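Local atomic coordinates of angiogenin-1 (Salmo salar, PDB entry 7BFK), a protein that probably cleaves RNA as a secreted endonuclease of the pancreatic ribonuclease family. Residues L31-P36 with E87-C92. Numbering follows the deposited sequence.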
ATOM      1  N   LEU A  31       1.903 -11.305  -0.399  1.00 41.34           N
ATOM      2  CA  LEU A  31       1.329 -10.658  -1.608  1.00 40.81           C
ATOM      3  C   LEU A  31       1.645 -11.489  -2.862  1.00 38.91           C
ATOM      4  O   LEU A  31       0.748 -11.664  -3.691  1.00 46.11           O
ATOM      5  CB  LEU A  31       1.903  -9.244  -1.771  1.00 40.07           C
ATOM      6  CG  LEU A  31       1.456  -8.200  -0.752  1.00 44.53           C
ATOM      7  CD1 LEU A  31       2.123  -6.862  -1.052  1.00 42.90           C
ATOM      8  CD2 LEU A  31      -0.068  -8.043  -0.733  1.00 46.63           C
ATOM      9  N   ASN A  32       2.880 -11.956  -3.016  1.00 41.13           N
ATOM     10  CA  ASN A  32       3.335 -12.645  -4.259  1.00 39.72           C
ATOM     11  C   ASN A  32       2.599 -13.980  -4.441  1.00 47.29           C
ATOM     12  O   ASN A  32       2.261 -14.308  -5.608  1.00 47.93           O
ATOM     13  CB  ASN A  32       4.853 -12.793  -4.283  1.00 39.36           C
ATOM     14  CG  ASN A  32       5.544 -11.457  -4.476  1.00 41.24           C
ATOM     15  OD1 ASN A  32       4.941 -10.527  -4.987  1.00 37.35           O
ATOM     16  ND2 ASN A  32       6.801 -11.364  -4.089  1.00 41.80           N
ATOM     17  N   LEU A  33       2.343 -14.706  -3.349  1.00 53.48           N
ATOM     18  CA  LEU A  33       1.664 -16.037  -3.385  1.00 58.06           C
ATOM     19  C   LEU A  33       0.245 -15.916  -3.953  1.00 60.13           C
ATOM     20  O   LEU A  33      -0.288 -16.948  -4.373  1.00 65.28           O
ATOM     21  CB  LEU A  33       1.637 -16.633  -1.976  1.00 61.60           C
ATOM     22  CG  LEU A  33       2.986 -17.105  -1.439  1.00 63.63           C
ATOM     23  CD1 LEU A  33       2.927 -17.334   0.061  1.00 69.93           C
ATOM     24  CD2 LEU A  33       3.446 -18.364  -2.163  1.00 64.01           C
ATOM     25  N   ASN A  34      -0.354 -14.719  -3.954  1.00 65.13           N
ATOM     26  CA  ASN A  34      -1.740 -14.516  -4.465  1.00 69.00           C
ATOM     27  C   ASN A  34      -1.733 -13.930  -5.879  1.00 69.00           C
ATOM     28  O   ASN A  34      -2.833 -13.797  -6.452  1.00 77.00           O
ATOM     29  CB  ASN A  34      -2.604 -13.671  -3.523  1.00 76.99           C
ATOM     30  CG  ASN A  34      -3.297 -14.502  -2.460  1.00 84.03           C
ATOM     31  OD1 ASN A  34      -2.651 -15.229  -1.705  1.00 81.67           O
ATOM     32  ND2 ASN A  34      -4.614 -14.403  -2.396  1.00 83.38           N
ATOM     33  N   ARG A  35      -0.558 -13.637  -6.439  1.00 73.74           N
ATOM     34  CA  ARG A  35      -0.423 -13.038  -7.796  1.00 76.49           C
ATOM     35  C   ARG A  35      -0.327 -14.139  -8.849  1.00 86.22           C
ATOM     36  O   ARG A  35       0.398 -15.114  -8.665  1.00 90.32           O
ATOM     37  CB  ARG A  35       0.820 -12.145  -7.871  1.00 76.99           C
ATOM     38  CG  ARG A  35       0.987 -11.217  -6.679  1.00 77.93           C
ATOM     39  CD  ARG A  35       2.057 -10.155  -6.849  1.00 74.33           C
ATOM     40  NE  ARG A  35       1.656  -9.097  -7.766  1.00 75.20           N
ATOM     41  CZ  ARG A  35       2.256  -8.816  -8.916  1.00 70.52           C
ATOM     42  NH1 ARG A  35       3.321  -9.496  -9.304  1.00 62.99           N
ATOM     43  NH2 ARG A  35       1.795  -7.832  -9.664  1.00 69.64           N
ATOM     44  N   PRO A  36      -1.078 -14.032  -9.969  1.00 88.88           N
ATOM     45  CA  PRO A  36      -0.969 -14.999 -11.061  1.00 91.54           C
ATOM     46  C   PRO A  36       0.495 -15.203 -11.492  1.00 86.21           C
ATOM     47  O   PRO A  36       1.141 -14.235 -11.830  1.00 80.63           O
ATOM     48  CB  PRO A  36      -1.815 -14.362 -12.175  1.00 90.89           C
ATOM     49  CG  PRO A  36      -2.856 -13.554 -11.423  1.00 88.66           C
ATOM     50  CD  PRO A  36      -2.121 -13.025 -10.208  1.00 87.75           C
ATOM     51  N   GLU A  87      12.174 -13.259 -10.788  1.00 52.46           N
ATOM     52  CA  GLU A  87      10.995 -13.123 -11.669  1.00 56.23           C
ATOM     53  C   GLU A  87       9.766 -13.647 -10.918  1.00 52.62           C
ATOM     54  O   GLU A  87       8.696 -13.035 -11.040  1.00 53.92           O
ATOM     55  CB  GLU A  87      11.159 -13.904 -12.971  1.00 64.56           C
ATOM     56  CG  GLU A  87       9.973 -13.723 -13.909  1.00 74.19           C
ATOM     57  CD  GLU A  87       9.693 -14.868 -14.865  1.00 81.97           C
ATOM     58  OE1 GLU A  87      10.554 -15.764 -14.992  1.00 93.26           O
ATOM     59  OE2 GLU A  87       8.602 -14.873 -15.461  1.00 83.19           O
ATOM     60  N   SER A  88       9.905 -14.737 -10.159  1.00 53.29           N
ATOM     61  CA  SER A  88       8.766 -15.367  -9.451  1.00 53.26           C
ATOM     62  C   SER A  88       9.194 -15.943  -8.105  1.00 47.87           C
ATOM     63  O   SER A  88      10.397 -16.194  -7.911  1.00 50.44           O
ATOM     64  CB  SER A  88       8.159 -16.434 -10.313  1.00 59.43           C
ATOM     65  OG  SER A  88       8.026 -15.979 -11.651  1.00 63.70           O
ATOM     66  N   HIS A  89       8.225 -16.107  -7.207  1.00 49.12           N
ATOM     67  CA  HIS A  89       8.384 -16.776  -5.894  1.00 54.28           C
ATOM     68  C   HIS A  89       8.850 -18.194  -6.201  1.00 59.19           C
ATOM     69  O   HIS A  89       8.388 -18.786  -7.166  1.00 60.12           O
ATOM     70  CB  HIS A  89       7.065 -16.727  -5.113  1.00 55.87           C
ATOM     71  CG  HIS A  89       7.141 -17.300  -3.739  1.00 56.49           C
ATOM     72  ND1 HIS A  89       6.835 -18.620  -3.473  1.00 62.91           N
ATOM     73  CD2 HIS A  89       7.487 -16.747  -2.558  1.00 57.66           C
ATOM     74  CE1 HIS A  89       6.986 -18.852  -2.188  1.00 66.22           C
ATOM     75  NE2 HIS A  89       7.388 -17.721  -1.603  1.00 65.66           N
ATOM     76  N   PRO A  90       9.781 -18.780  -5.423  1.00 60.89           N
ATOM     77  CA  PRO A  90      10.349 -18.134  -4.246  1.00 55.66           C
ATOM     78  C   PRO A  90      11.743 -17.519  -4.423  1.00 51.97           C
ATOM     79  O   PRO A  90      12.491 -17.524  -3.465  1.00 51.86           O
ATOM     80  CB  PRO A  90      10.447 -19.365  -3.336  1.00 60.19           C
ATOM     81  CG  PRO A  90      10.951 -20.454  -4.279  1.00 57.97           C
ATOM     82  CD  PRO A  90      10.308 -20.142  -5.618  1.00 59.12           C
ATOM     83  N   ASN A  91      12.049 -16.980  -5.608  1.00 47.70           N
ATOM     84  CA  ASN A  91      13.392 -16.436  -5.936  1.00 49.88           C
ATOM     85  C   ASN A  91      13.379 -14.900  -5.879  1.00 49.82           C
ATOM     86  O   ASN A  91      14.332 -14.280  -6.414  1.00 48.99           O
ATOM     87  CB  ASN A  91      13.840 -16.924  -7.311  1.00 52.71           C
ATOM     88  CG  ASN A  91      13.760 -18.429  -7.440  1.00 59.17           C
ATOM     89  OD1 ASN A  91      13.956 -19.154  -6.466  1.00 62.71           O
ATOM     90  ND2 ASN A  91      13.462 -18.907  -8.636  1.00 60.84           N
ATOM     91  N   CYS A  92      12.343 -14.316  -5.276  1.00 51.02           N
ATOM     92  CA  CYS A  92      12.169 -12.848  -5.117  1.00 49.89           C
ATOM     93  C   CYS A  92      13.108 -12.341  -4.025  1.00 46.58           C
ATOM     94  O   CYS A  92      13.152 -12.952  -2.950  1.00 47.56           O
ATOM     95  CB  CYS A  92      10.748 -12.472  -4.703  1.00 49.24           C
ATOM     96  SG  CYS A  92       9.442 -13.066  -5.805  1.00 49.68           S
TER
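The C-terminal part of helix 24-32 and the residues that follow it in this pancreatic-type ribonuclease meet the disulfide-anchored loop between strands 76-85 and 93-108 through two pairs of side chains, L33 with H89 and N32 with C92. The first pair shows how an aliphatic tip can use the face of an imidazole. Methyl CD2 of L33 sits over one face of the H89 ring, 3.8 Å from its centroid and 23° off the ring normal, a CH-pi contact displaced toward the ring margin where ND1 and CE1 lie. CE1 of H89 is 3.6 Å from L33 CD2. With CG trans to the backbone N (chi1 -176°), the imidazole reaches across toward L33. Over the centre of its opposite face lies CB of P90, a residue that follows a cis peptide bond, 3.6 Å above the imidazole plane, so the ring sits between L33 CD2 and P90 CB. Its rotation is further fixed at NE2, hydrogen-bonded to E29 one turn back along the same helix. Were H89 replaced by an alanine, L33 CD2 and P90 CB would probably lose the flat surface between them, and E29 its partner in this loop.

Beside this sandwich, N32 ND2 lies 3.6 Å from C92 SG, a van der Waals approach to the disulfide that C92 makes with C40. The buried amide finds its hydrogen bonds beyond the two segments, ND2 with Y94 OH and OD1 with the backbone N of K41. A type I turn runs from N32 to R35, with R35 N bonding to N32 O at 3.0 Å. Helix, turn and cross-linked loop thus pack together in the manner of the disulfide-braced RNase A fold.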